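Local coordinates for putative uncharacterized protein (Streptococcus suis, PDB 4XZ7) that acts as a transglutaminase and antiphagocytic virulence factor, probably joining glutamine to lysine side chains, and assembles as a homodimer, at residues B[36-41]-B[49-54]; B[61-66]-B[84-89]; B[228-233]-B[312-317]; B[281-286]-B[297-302]; B[341-346]-B[356-361]. All coordinates share one frame; numbering follows the deposited sequence.

Contact 1: residues B[36-41]-B[49-54]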
# COMPACT_ATOMS: atom_id res chain seq x y z
N PHE B 36 -15.28 32.24 7.14
CA PHE B 36 -15.13 31.73 8.50
C PHE B 36 -13.77 31.08 8.66
O PHE B 36 -13.30 30.42 7.73
CB PHE B 36 -16.23 30.70 8.81
CG PHE B 36 -17.64 31.23 8.72
CD1 PHE B 36 -18.29 31.71 9.85
CD2 PHE B 36 -18.35 31.20 7.52
CE1 PHE B 36 -19.60 32.18 9.78
CE2 PHE B 36 -19.67 31.66 7.44
CZ PHE B 36 -20.29 32.16 8.57
N HIS B 37 -13.11 31.23 9.81
CA HIS B 37 -11.97 30.35 10.06
C HIS B 37 -12.53 29.06 10.62
O HIS B 37 -13.64 29.05 11.16
CB HIS B 37 -10.94 30.96 11.02
CG HIS B 37 -10.24 32.15 10.46
ND1 HIS B 37 -10.13 32.38 9.11
CD2 HIS B 37 -9.65 33.21 11.07
CE1 HIS B 37 -9.49 33.52 8.90
NE2 HIS B 37 -9.20 34.05 10.08
N VAL B 38 -11.79 27.98 10.49
CA VAL B 38 -12.28 26.70 10.99
C VAL B 38 -11.20 25.97 11.78
O VAL B 38 -10.11 25.73 11.28
CB VAL B 38 -12.76 25.77 9.86
CG1 VAL B 38 -13.28 24.47 10.46
CG2 VAL B 38 -13.85 26.48 9.03
N LEU B 39 -11.53 25.64 13.03
CA LEU B 39 -10.65 24.89 13.91
C LEU B 39 -11.15 23.47 14.02
O LEU B 39 -12.34 23.24 14.18
CB LEU B 39 -10.60 25.51 15.31
CG LEU B 39 -10.08 26.95 15.36
CD1 LEU B 39 -10.23 27.54 16.76
CD2 LEU B 39 -8.62 26.99 14.90
N LYS B 40 -10.23 22.52 13.94
CA LYS B 40 -10.58 21.13 14.16
C LYS B 40 -9.97 20.69 15.48
O LYS B 40 -8.77 20.85 15.70
CB LYS B 40 -10.07 20.25 13.01
CG LYS B 40 -10.41 18.78 13.19
CD LYS B 40 -10.12 17.95 11.93
CE LYS B 40 -10.54 16.49 12.14
NZ LYS B 40 -10.31 15.61 10.95
N LEU B 41 -10.79 20.12 16.34
CA LEU B 41 -10.33 19.75 17.67
C LEU B 41 -9.28 18.67 17.56
O LEU B 41 -9.51 17.63 16.94
CB LEU B 41 -11.49 19.28 18.53
CG LEU B 41 -12.53 20.31 18.93
CD1 LEU B 41 -13.47 19.73 20.00
CD2 LEU B 41 -11.84 21.59 19.43
N THR B 49 -9.01 28.53 6.49
CA THR B 49 -8.86 29.96 6.72
C THR B 49 -9.70 30.69 5.69
O THR B 49 -9.62 30.39 4.49
CB THR B 49 -7.39 30.42 6.61
OG1 THR B 49 -7.00 30.47 5.24
CG2 THR B 49 -6.48 29.48 7.34
N LEU B 50 -10.52 31.62 6.17
CA LEU B 50 -11.43 32.37 5.29
C LEU B 50 -12.30 31.42 4.44
O LEU B 50 -12.56 31.68 3.27
CB LEU B 50 -10.63 33.31 4.38
CG LEU B 50 -9.80 34.41 5.06
CD1 LEU B 50 -8.91 35.09 4.05
CD2 LEU B 50 -10.70 35.43 5.76
N SER B 51 -12.72 30.31 5.04
CA SER B 51 -13.56 29.33 4.36
C SER B 51 -14.94 29.86 4.01
O SER B 51 -15.54 30.61 4.79
CB SER B 51 -13.72 28.08 5.22
OG SER B 51 -12.46 27.53 5.54
N THR B 52 -15.44 29.45 2.84
CA THR B 52 -16.81 29.76 2.41
C THR B 52 -17.77 28.67 2.86
O THR B 52 -17.35 27.57 3.23
CB THR B 52 -16.90 29.88 0.87
OG1 THR B 52 -16.54 28.62 0.27
CG2 THR B 52 -15.95 30.96 0.35
N ARG B 53 -19.07 28.96 2.80
CA ARG B 53 -20.08 27.97 3.18
C ARG B 53 -20.00 26.68 2.34
O ARG B 53 -20.30 25.60 2.84
CB ARG B 53 -21.47 28.59 3.12
CG ARG B 53 -21.63 29.68 4.18
CD ARG B 53 -22.89 30.48 4.05
NE ARG B 53 -22.90 31.57 5.01
CZ ARG B 53 -23.72 31.64 6.06
NH1 ARG B 53 -23.67 32.69 6.89
NH2 ARG B 53 -24.59 30.67 6.27
N GLU B 54 -19.53 26.80 1.10
CA GLU B 54 -19.35 25.62 0.25
C GLU B 54 -18.23 24.74 0.79
O GLU B 54 -18.36 23.51 0.87
CB GLU B 54 -19.06 26.03 -1.20
CG GLU B 54 -20.19 26.88 -1.79
CD GLU B 54 -20.15 26.97 -3.30
OE1 GLU B 54 -19.10 26.65 -3.90
OE2 GLU B 54 -21.18 27.37 -3.90

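Contact 2: residues B[61-66]-B[84-89]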
# COMPACT_ATOMS: atom_id res chain seq x y z
N LYS B 61 -18.32 16.41 5.42
CA LYS B 61 -18.28 15.00 5.04
C LYS B 61 -17.62 14.15 6.11
O LYS B 61 -18.09 13.07 6.43
CB LYS B 61 -17.54 14.83 3.71
CG LYS B 61 -18.28 15.41 2.52
CD LYS B 61 -17.47 15.28 1.24
CE LYS B 61 -18.27 15.79 0.05
NZ LYS B 61 -17.55 15.56 -1.23
N ASN B 62 -16.52 14.66 6.66
CA ASN B 62 -15.73 13.92 7.63
C ASN B 62 -15.82 14.47 9.06
O ASN B 62 -15.31 13.85 9.99
CB ASN B 62 -14.27 13.89 7.20
CG ASN B 62 -14.06 13.14 5.90
OD1 ASN B 62 -14.85 12.27 5.54
ND2 ASN B 62 -12.98 13.46 5.20
N ASN B 63 -16.47 15.62 9.23
CA ASN B 63 -16.55 16.28 10.53
C ASN B 63 -17.95 16.67 10.94
O ASN B 63 -18.77 17.04 10.09
CB ASN B 63 -15.68 17.55 10.56
CG ASN B 63 -14.25 17.30 10.13
OD1 ASN B 63 -13.43 16.84 10.92
ND2 ASN B 63 -13.93 17.63 8.88
N ASN B 64 -18.23 16.64 12.24
CA ASN B 64 -19.40 17.32 12.75
C ASN B 64 -19.03 18.70 13.29
O ASN B 64 -17.86 19.01 13.44
CB ASN B 64 -20.07 16.48 13.82
CG ASN B 64 -20.77 15.27 13.23
OD1 ASN B 64 -21.53 15.40 12.28
ND2 ASN B 64 -20.48 14.08 13.76
N PHE B 65 -20.04 19.51 13.57
CA PHE B 65 -19.84 20.90 13.90
C PHE B 65 -20.27 21.07 15.34
O PHE B 65 -21.19 20.39 15.78
CB PHE B 65 -20.64 21.81 12.97
CG PHE B 65 -20.20 21.73 11.53
CD1 PHE B 65 -20.65 20.71 10.71
CD2 PHE B 65 -19.30 22.66 11.02
CE1 PHE B 65 -20.23 20.62 9.39
CE2 PHE B 65 -18.87 22.57 9.70
CZ PHE B 65 -19.33 21.55 8.89
N LEU B 66 -19.60 21.96 16.08
CA LEU B 66 -19.96 22.19 17.47
C LEU B 66 -20.72 23.48 17.65
O LEU B 66 -20.36 24.51 17.07
CB LEU B 66 -18.71 22.22 18.35
CG LEU B 66 -17.87 20.95 18.38
CD1 LEU B 66 -16.90 21.05 19.54
CD2 LEU B 66 -18.77 19.74 18.54
N VAL B 84 -14.95 22.22 14.60
CA VAL B 84 -15.41 20.92 14.13
C VAL B 84 -14.58 19.81 14.74
O VAL B 84 -13.54 20.06 15.33
CB VAL B 84 -15.31 20.82 12.60
CG1 VAL B 84 -16.10 21.90 11.95
CG2 VAL B 84 -13.82 20.91 12.17
N MET B 85 -15.03 18.56 14.59
CA MET B 85 -14.22 17.43 15.03
C MET B 85 -14.55 16.21 14.20
O MET B 85 -15.64 16.13 13.64
CB MET B 85 -14.44 17.16 16.52
CG MET B 85 -15.77 16.55 16.85
SD MET B 85 -16.01 16.16 18.60
CE MET B 85 -17.63 15.44 18.48
N ASN B 86 -13.59 15.28 14.09
CA ASN B 86 -13.79 14.03 13.35
C ASN B 86 -15.05 13.33 13.79
O ASN B 86 -15.34 13.25 14.99
CB ASN B 86 -12.58 13.11 13.52
CG ASN B 86 -11.62 13.17 12.34
OD1 ASN B 86 -12.05 13.25 11.19
ND2 ASN B 86 -10.32 13.15 12.62
N LYS B 87 -15.82 12.84 12.82
CA LYS B 87 -17.11 12.22 13.10
C LYS B 87 -17.08 11.08 14.14
O LYS B 87 -18.05 10.90 14.88
CB LYS B 87 -17.74 11.70 11.79
CG LYS B 87 -18.32 12.81 10.88
CD LYS B 87 -19.07 12.22 9.67
CE LYS B 87 -19.88 13.26 8.90
NZ LYS B 87 -21.30 13.37 9.35
N GLY B 88 -15.99 10.33 14.24
CA GLY B 88 -15.97 9.26 15.24
C GLY B 88 -15.47 9.65 16.63
O GLY B 88 -15.43 8.82 17.54
N ASP B 89 -15.08 10.91 16.81
CA ASP B 89 -14.57 11.39 18.10
C ASP B 89 -15.65 11.38 19.16
O ASP B 89 -16.83 11.44 18.85
CB ASP B 89 -14.03 12.82 17.98
CG ASP B 89 -12.67 12.87 17.34
OD1 ASP B 89 -12.23 11.83 16.80
OD2 ASP B 89 -12.04 13.95 17.39
O HOH W 1 -21.30 16.84 9.03

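Contact 3: residues B[228-233]-B[312-317]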
# COMPACT_ATOMS: atom_id res chain seq x y z
N THR B 228 11.13 15.45 -19.33
CA THR B 228 10.78 14.45 -18.35
C THR B 228 12.02 14.01 -17.59
O THR B 228 13.02 13.69 -18.20
CB THR B 228 10.15 13.25 -19.02
OG1 THR B 228 9.15 13.71 -19.93
CG2 THR B 228 9.56 12.31 -17.99
N THR B 229 11.96 13.99 -16.27
CA THR B 229 13.09 13.51 -15.47
C THR B 229 13.21 11.98 -15.55
O THR B 229 12.22 11.28 -15.36
CB THR B 229 12.95 13.95 -14.00
OG1 THR B 229 13.10 15.38 -13.93
CG2 THR B 229 13.99 13.29 -13.13
N TYR B 230 14.39 11.47 -15.85
CA TYR B 230 14.65 10.04 -15.67
C TYR B 230 14.87 9.72 -14.18
O TYR B 230 15.69 10.36 -13.51
CB TYR B 230 15.86 9.57 -16.49
CG TYR B 230 15.82 8.06 -16.67
CD1 TYR B 230 14.96 7.49 -17.60
CD2 TYR B 230 16.58 7.21 -15.88
CE1 TYR B 230 14.86 6.13 -17.76
CE2 TYR B 230 16.49 5.82 -16.02
CZ TYR B 230 15.62 5.29 -16.98
OH TYR B 230 15.50 3.93 -17.17
N ASP B 231 14.17 8.73 -13.67
CA ASP B 231 14.23 8.46 -12.24
C ASP B 231 15.44 7.61 -11.91
O ASP B 231 15.32 6.39 -11.75
CB ASP B 231 12.95 7.78 -11.75
CG ASP B 231 12.85 7.76 -10.23
OD1 ASP B 231 13.87 7.99 -9.56
OD2 ASP B 231 11.75 7.51 -9.69
N TRP B 232 16.60 8.25 -11.80
CA TRP B 232 17.84 7.55 -11.51
C TRP B 232 17.78 6.63 -10.26
O TRP B 232 18.24 5.49 -10.31
CB TRP B 232 18.99 8.58 -11.39
CG TRP B 232 19.12 9.37 -12.65
CD1 TRP B 232 18.83 10.70 -12.83
CD2 TRP B 232 19.53 8.88 -13.92
NE1 TRP B 232 19.06 11.06 -14.13
CE2 TRP B 232 19.49 9.96 -14.83
CE3 TRP B 232 19.95 7.62 -14.38
CZ2 TRP B 232 19.83 9.82 -16.16
CZ3 TRP B 232 20.31 7.49 -15.72
CH2 TRP B 232 20.24 8.58 -16.59
N GLU B 233 17.19 7.12 -9.17
CA GLU B 233 17.08 6.35 -7.93
C GLU B 233 16.28 5.05 -8.09
O GLU B 233 16.71 3.97 -7.67
CB GLU B 233 16.41 7.20 -6.85
CG GLU B 233 17.23 8.37 -6.39
CD GLU B 233 17.91 8.10 -5.08
OE1 GLU B 233 19.16 7.98 -5.07
OE2 GLU B 233 17.20 7.99 -4.05
N THR B 312 15.14 6.56 -24.18
CA THR B 312 15.99 6.87 -23.05
C THR B 312 17.45 6.49 -23.36
O THR B 312 18.08 5.72 -22.63
CB THR B 312 15.50 6.16 -21.76
OG1 THR B 312 15.37 4.76 -22.01
CG2 THR B 312 14.12 6.69 -21.35
N GLY B 313 17.97 7.04 -24.45
CA GLY B 313 19.28 6.67 -24.94
C GLY B 313 20.46 7.35 -24.25
O GLY B 313 21.56 7.35 -24.79
N PHE B 314 20.23 7.89 -23.06
CA PHE B 314 21.22 8.68 -22.31
C PHE B 314 21.70 8.00 -21.03
O PHE B 314 22.51 8.55 -20.28
CB PHE B 314 20.63 10.05 -21.95
CG PHE B 314 19.23 9.95 -21.40
CD1 PHE B 314 19.01 9.42 -20.14
CD2 PHE B 314 18.15 10.36 -22.15
CE1 PHE B 314 17.73 9.30 -19.65
CE2 PHE B 314 16.86 10.26 -21.65
CZ PHE B 314 16.65 9.73 -20.42
N ILE B 315 21.19 6.81 -20.77
CA ILE B 315 21.49 6.11 -19.52
C ILE B 315 22.93 5.60 -19.41
O ILE B 315 23.58 5.75 -18.38
CB ILE B 315 20.55 4.92 -19.33
CG1 ILE B 315 19.12 5.43 -19.24
CG2 ILE B 315 20.94 4.10 -18.10
CD1 ILE B 315 18.09 4.36 -19.42
N THR B 316 23.42 5.00 -20.49
CA THR B 316 24.66 4.25 -20.42
C THR B 316 25.90 5.08 -20.77
O THR B 316 26.04 5.52 -21.90
CB THR B 316 24.61 3.03 -21.34
OG1 THR B 316 23.49 2.20 -20.98
CG2 THR B 316 25.89 2.24 -21.22
N GLY B 317 26.79 5.27 -19.81
CA GLY B 317 28.04 5.97 -20.04
C GLY B 317 29.00 5.25 -20.99
O GLY B 317 29.87 5.87 -21.60

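Contact 4: residues B[281-286]-B[297-302]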
# COMPACT_ATOMS: atom_id res chain seq x y z
N PRO B 281 2.11 3.07 -36.39
CA PRO B 281 1.89 1.81 -35.65
C PRO B 281 3.00 1.51 -34.66
O PRO B 281 4.17 1.40 -35.07
CB PRO B 281 1.84 0.77 -36.76
CG PRO B 281 1.20 1.53 -37.91
CD PRO B 281 1.77 2.93 -37.82
N ALA B 282 2.65 1.40 -33.38
CA ALA B 282 3.65 1.24 -32.33
C ALA B 282 3.21 0.32 -31.20
O ALA B 282 2.02 0.18 -30.91
CB ALA B 282 4.03 2.62 -31.76
N TYR B 283 4.17 -0.33 -30.56
CA TYR B 283 3.87 -1.07 -29.34
C TYR B 283 5.12 -1.08 -28.48
O TYR B 283 6.21 -0.70 -28.93
CB TYR B 283 3.35 -2.50 -29.62
CG TYR B 283 4.35 -3.51 -30.21
CD1 TYR B 283 4.73 -4.64 -29.49
CD2 TYR B 283 4.87 -3.35 -31.50
CE1 TYR B 283 5.61 -5.58 -30.01
CE2 TYR B 283 5.77 -4.28 -32.03
CZ TYR B 283 6.14 -5.39 -31.27
OH TYR B 283 7.02 -6.33 -31.76
N VAL B 284 4.96 -1.49 -27.23
CA VAL B 284 6.06 -1.49 -26.27
C VAL B 284 6.74 -2.86 -26.22
O VAL B 284 6.09 -3.89 -26.11
CB VAL B 284 5.55 -1.12 -24.85
CG1 VAL B 284 6.67 -1.18 -23.85
CG2 VAL B 284 4.92 0.26 -24.86
N VAL B 285 8.06 -2.85 -26.26
CA VAL B 285 8.81 -4.09 -26.13
C VAL B 285 9.84 -4.04 -25.01
O VAL B 285 10.23 -2.95 -24.56
CB VAL B 285 9.54 -4.44 -27.45
CG1 VAL B 285 8.53 -4.83 -28.55
CG2 VAL B 285 10.43 -3.29 -27.89
N VAL B 286 10.28 -5.21 -24.57
CA VAL B 286 11.29 -5.33 -23.55
C VAL B 286 12.41 -6.26 -23.99
O VAL B 286 12.20 -7.15 -24.82
CB VAL B 286 10.72 -5.86 -22.22
CG1 VAL B 286 9.67 -4.90 -21.68
CG2 VAL B 286 10.14 -7.26 -22.42
N THR B 297 11.72 -0.42 -24.84
CA THR B 297 11.75 0.53 -25.94
C THR B 297 10.41 0.47 -26.68
O THR B 297 9.59 -0.40 -26.38
CB THR B 297 12.89 0.22 -26.95
OG1 THR B 297 12.70 -1.09 -27.50
CG2 THR B 297 14.27 0.30 -26.29
N ALA B 298 10.18 1.37 -27.64
CA ALA B 298 9.03 1.21 -28.51
C ALA B 298 9.47 0.62 -29.84
O ALA B 298 10.60 0.82 -30.28
CB ALA B 298 8.31 2.51 -28.74
N ARG B 299 8.57 -0.13 -30.46
CA ARG B 299 8.68 -0.50 -31.86
C ARG B 299 7.67 0.34 -32.60
O ARG B 299 6.52 0.41 -32.17
CB ARG B 299 8.43 -1.97 -32.07
CG ARG B 299 9.60 -2.82 -31.68
CD ARG B 299 9.97 -3.72 -32.84
NE ARG B 299 11.27 -3.39 -33.38
CZ ARG B 299 11.73 -3.82 -34.55
NH1 ARG B 299 12.93 -3.45 -34.92
NH2 ARG B 299 10.99 -4.59 -35.33
N VAL B 300 8.12 1.00 -33.67
CA VAL B 300 7.30 1.94 -34.43
C VAL B 300 7.41 1.65 -35.91
O VAL B 300 8.50 1.37 -36.40
CB VAL B 300 7.71 3.41 -34.20
CG1 VAL B 300 6.54 4.34 -34.47
CG2 VAL B 300 8.21 3.61 -32.79
N TYR B 301 6.31 1.75 -36.63
CA TYR B 301 6.36 1.52 -38.07
C TYR B 301 6.46 2.83 -38.83
O TYR B 301 5.59 3.68 -38.71
CB TYR B 301 5.12 0.74 -38.53
CG TYR B 301 5.15 0.38 -40.01
CD1 TYR B 301 5.89 -0.71 -40.46
CD2 TYR B 301 4.45 1.12 -40.94
CE1 TYR B 301 5.92 -1.05 -41.80
CE2 TYR B 301 4.48 0.80 -42.30
CZ TYR B 301 5.22 -0.29 -42.72
OH TYR B 301 5.25 -0.64 -44.05
N TYR B 302 7.52 2.99 -39.61
CA TYR B 302 7.59 4.12 -40.53
C TYR B 302 8.58 3.83 -41.63
O TYR B 302 9.46 2.97 -41.49
CB TYR B 302 7.95 5.43 -39.80
CG TYR B 302 9.27 5.40 -39.03
CD1 TYR B 302 9.29 5.10 -37.66
CD2 TYR B 302 10.47 5.70 -39.66
CE1 TYR B 302 10.49 5.08 -36.96
CE2 TYR B 302 11.67 5.69 -38.96
CZ TYR B 302 11.68 5.38 -37.61
OH TYR B 302 12.87 5.37 -36.93

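Contact 5: residues B[341-346]-B[356-361]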
# COMPACT_ATOMS: atom_id res chain seq x y z
N VAL B 341 17.18 -8.04 -32.64
CA VAL B 341 15.82 -8.46 -32.32
C VAL B 341 15.76 -9.95 -32.06
O VAL B 341 16.44 -10.74 -32.71
CB VAL B 341 14.85 -8.10 -33.44
CG1 VAL B 341 14.79 -6.60 -33.59
CG2 VAL B 341 15.28 -8.77 -34.74
N VAL B 342 14.96 -10.30 -31.07
CA VAL B 342 14.74 -11.69 -30.70
C VAL B 342 13.27 -11.96 -30.89
O VAL B 342 12.44 -11.16 -30.47
CB VAL B 342 15.17 -11.96 -29.23
CG1 VAL B 342 14.61 -13.29 -28.72
CG2 VAL B 342 16.68 -11.92 -29.11
N GLU B 343 12.94 -13.07 -31.55
CA GLU B 343 11.54 -13.37 -31.82
C GLU B 343 10.83 -13.90 -30.59
O GLU B 343 11.37 -14.73 -29.87
CB GLU B 343 11.43 -14.38 -32.96
CG GLU B 343 10.02 -14.50 -33.46
CD GLU B 343 9.55 -13.23 -34.13
OE1 GLU B 343 10.41 -12.56 -34.74
OE2 GLU B 343 8.35 -12.90 -34.04
N ALA B 344 9.61 -13.41 -30.35
CA ALA B 344 8.79 -13.86 -29.23
C ALA B 344 8.66 -15.38 -29.23
O ALA B 344 8.29 -15.97 -30.24
CB ALA B 344 7.40 -13.21 -29.30
N GLY B 345 8.96 -16.00 -28.10
CA GLY B 345 8.95 -17.45 -28.02
C GLY B 345 10.35 -18.03 -28.06
O GLY B 345 10.75 -18.79 -27.16
N GLN B 346 11.11 -17.68 -29.10
CA GLN B 346 12.51 -18.05 -29.18
C GLN B 346 13.24 -17.51 -27.96
O GLN B 346 12.95 -16.41 -27.50
CB GLN B 346 13.15 -17.51 -30.46
CG GLN B 346 13.60 -18.59 -31.45
CD GLN B 346 14.81 -19.38 -30.97
OE1 GLN B 346 15.40 -19.08 -29.93
NE2 GLN B 346 15.20 -20.39 -31.74
N ILE B 356 12.80 -8.06 -27.45
CA ILE B 356 11.96 -9.20 -27.80
C ILE B 356 10.73 -8.73 -28.57
O ILE B 356 9.80 -8.18 -27.99
CB ILE B 356 11.53 -9.99 -26.53
CG1 ILE B 356 12.78 -10.49 -25.80
CG2 ILE B 356 10.60 -11.14 -26.91
CD1 ILE B 356 12.52 -11.27 -24.52
N ILE B 357 10.72 -8.94 -29.88
CA ILE B 357 9.64 -8.42 -30.71
C ILE B 357 8.68 -9.54 -31.12
O ILE B 357 8.99 -10.72 -30.96
CB ILE B 357 10.19 -7.72 -31.96
CG1 ILE B 357 10.62 -8.75 -33.01
CG2 ILE B 357 11.38 -6.82 -31.61
CD1 ILE B 357 10.92 -8.13 -34.37
N ASP B 358 7.53 -9.16 -31.65
CA ASP B 358 6.56 -10.13 -32.15
C ASP B 358 6.20 -9.81 -33.61
O ASP B 358 5.37 -8.93 -33.89
CB ASP B 358 5.31 -10.14 -31.24
CG ASP B 358 4.16 -11.01 -31.80
OD1 ASP B 358 4.37 -11.84 -32.71
OD2 ASP B 358 3.02 -10.83 -31.30
N SER B 359 6.82 -10.54 -34.53
CA SER B 359 6.73 -10.20 -35.94
C SER B 359 5.34 -10.39 -36.51
O SER B 359 4.94 -9.69 -37.45
CB SER B 359 7.74 -11.03 -36.74
OG SER B 359 9.04 -10.95 -36.16
N ASN B 360 4.60 -11.34 -35.96
CA ASN B 360 3.23 -11.58 -36.41
C ASN B 360 2.39 -10.37 -36.07
O ASN B 360 1.63 -9.86 -36.91
CB ASN B 360 2.66 -12.85 -35.77
CG ASN B 360 3.51 -14.07 -36.05
OD1 ASN B 360 3.94 -14.29 -37.18
ND2 ASN B 360 3.77 -14.86 -35.01
N TYR B 361 2.54 -9.90 -34.84
CA TYR B 361 1.83 -8.71 -34.42
C TYR B 361 2.22 -7.51 -35.28
O TYR B 361 1.38 -6.68 -35.63
CB TYR B 361 2.09 -8.37 -32.95
CG TYR B 361 1.44 -7.06 -32.61
CD1 TYR B 361 0.08 -6.97 -32.35
CD2 TYR B 361 2.18 -5.88 -32.64
CE1 TYR B 361 -0.52 -5.75 -32.09
CE2 TYR B 361 1.59 -4.67 -32.39
CZ TYR B 361 0.25 -4.61 -32.12
OH TYR B 361 -0.29 -3.38 -31.87

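Contact 1: residues B[36-41]-B[49-54]
Thr49 meets His37 through its backbone, its CA lying 3.6 Å from ND1 of the imidazole. At Leu50 the chain turns a corner in a left-handed backbone conformation, and there Leu50 N points to the ring: the bond to His37 ND1 is 3.1 Å long, nearly straight (168°) and in the imidazole plane. The leucine runs beside the same ring, with CD2 3.9 Å from His37 CE1; Phe79 stacks on the imidazole and His81 meets it edge-to-face. Ser51 then restores strand pairing in the hairpin of strands 36-40 and 48-51. Its N reaches Phe36 O at 2.8 Å and its O receives Phe36 N at 2.9 Å, a hydrogen-bonded antiparallel pair, while OG packs against CG2 of Val38. Thr52 is the N-cap of helix 53-59: its OG1 caps a backbone N just past the segment, and Glu55 OE2 accepts from Thr52 N. From the first helical turn the extended Arg53 brings NH1 to the edge of the Phe36 ring, 3.8 Å from CZ, with the guanidinium plane turned 71° to it; the polar partner of NH1 is Gln33 O. Because ND1 of His37 accepts an amide hydrogen, the ring is probably neutral with its proton on NE2.

Contact 2: residues B[61-66]-B[84-89]
Lys87 lies across the backbone of the facing segment, and its side chain can be followed outward atom by atom. CB lies near Asn62 O, the carbonyl that Lys87 N itself holds in a 3.0 Å hydrogen bond. CG is closer, 3.3 Å from Asn62 O. CD moves on to the preceding carbonyl, and CE comes to 3.1 Å from Lys61 O, so the methylenes pass over two successive peptide groups. A bend at the last torsion (chi4 -93°) then turns NZ back toward Asn64, whose side chain crosses the lysine at about a right angle; NZ stops 3.6 Å from Asn64 OD1, and a water firmly bonded to Asn63 O makes a weak link to it. Further along, Asn64 and Met85 form the hydrogen-bonded antiparallel pair: Asn64 N gives to Met85 O at 3.0 Å and Met85 N to Asn64 O at 3.1 Å. Beside it, CG1 of Val84 presses on CD2 of Phe65 at 3.4 Å, the two side chains running side by side; the phenylalanine is also stacked with Phe22. CB of Asn63 packs against Met85 O and Val84 CB, while its ND2 is hydrogen-bonded to Phe59 O, at the end of the preceding helix. Where the pairing stops, a type I turn from Asn86 to Asp89 takes the chain off the sheet. Two neighbouring antiparallel strands are joined here in the mixed sheet of the N-terminal part of the chain, where strand 79-86 also runs parallel to strand 36-40.

Contact 3: residues B[228-233]-B[312-317]
An aromatic cluster of the transglutaminase-like domain joins Tyr230, on a short strand, to Phe314 in the long loop after strand 305-309. The two rings form an offset edge-to-face pair, the edge of Phe314 directed at the face of Tyr230, with planes at 79° and centroids 5.6 Å apart. The phenylalanine reaches this place because its CG sits between the backbone N and the carbonyl carbon (chi1 46°); CE1 is then 3.7 Å from Tyr230 CB. Ile315 covers part of one tyrosine face with CG1, and its CD1 extends to 3.5 Å from Tyr230 OH. Thr312 adds its methyl, CG2 lying 3.7 Å from Tyr230 CE1. In transglutaminase-like folds the active-site cysteine begins a helix and the histidine lies on a nearby strand; Cys264 and His295 fit that pattern, and Thr312 touches both. Tyr230 also packs on Cys264, so the cluster borders what is probably the catalytic region. On its outer side Trp232, at the start of helix 232-239, sets CH2 3.8 Å from Phe314 CD1. The same CH2 has Ile315 CA near the plane of the indole, while CD2 of Tyr230 lies over one indole face. Asp231, between the two aromatic residues, N-caps the helix through Ala234 N.

Contact 4: residues B[281-286]-B[297-302]
Tyr283 and Arg299 face each other as a hydrogen-bonded antiparallel pair, each amide 2.9 Å from the other's carbonyl: Tyr283 N with Arg299 O, and Arg299 N with Tyr283 O. Their side chains run together on one face of the hairpin, CE2 of the tyrosine 3.5 Å from CB of the arginine, with ring and guanidinium planes 87° apart. Val285 pairs likewise with Thr297, its N giving a nearly straight bond (172°) to Thr297 O. On the other face Ala282 CB meets Val300 CG1 at 4.1 Å, against helix 264-277. Just before the first strand, Pro281 O accepts Tyr301 N at 2.7 Å, and the proline CB packs on Tyr301 CB. The next shell fixes the polar ends. Bent at chi2 and chi3, Arg299 curls away from its partner strand, to a salt bridge with Glu362 and a hydrogen bond to Thr308; Tyr283 OH bonds both Glu362 and Asp358 N. Glu362 thus joins the tips of both side chains, ties the hairpin to helix 359-365 and probably balances much of the arginine's charge. Thr297 OG1 has a different fate: it lies 3.2 Å from the Val285 CG2 methyl, buried with no polar partner in the model, which implies an energetic cost.

Contact 5: residues B[341-346]-B[356-361]
The carboxylate of Glu343 is gripped by Ser359, which meets the two oxygens on their syn sides: both use their syn lone pairs, OE1 taking the hydroxyl OG at a short 2.5 Å and OE2 the backbone N at 2.9 Å. The amide bond is almost straight (170°), and two donors from one residue fix the rotation of the flat group. Glu343 gets there with CG anti to its backbone N (chi1 -168°) and a bend at chi2, which swings the acid over the start of helix 359-365. A second carboxylate stands nearby. Asp358, the N-cap, offers OD1 to Asn360 N and Tyr361 N in weak capping bonds, and OD1 is 4.3 Å from Glu343 OE2. The helix N-terminus probably eases this like-charge pair, although the proximity may raise the affinity of either acid for a proton. The same segments also pair in parallel, through strands 340-343 and 354-357, at the margin of the five-stranded mixed sheet of the transglutaminase-like region: Ile357 N bonds to Val342 O at 2.9 Å, and Ala344 N to Ile357 O at 2.8 Å. On the face that carries Val342, CB of this valine meets Ile356 CG1 at 4.4 Å. Ile357 projects the other way, its CG2 3.9 Å from Val341 CG1, and both these residues rest on Arg299 of strand 294-302.

In the fold
From the N terminus, contact 1 closes a short hairpin loop, and after helix 53-59 contact 2 closes a second, longer excursion; the two follow in series, touch, and share one mixed sheet through strands 36-40 and 79-86. Contact 3 then opens in the other half of the chain, its centre about 45 Å from that of contact 1, and spans 78 residues. Contact 4, a hairpin, is nested inside that loop, about 6 Å from contact 3 at the nearest atoms. Contact 5 begins after contact 3 has closed and closes a short loop between strands 340-343 and 354-357, yet touches contact 4, because strand 354-357 returns beside strand 282-288. Contacts 3 to 5 thus tie together the helices, loop and sheet of the transglutaminase-like region.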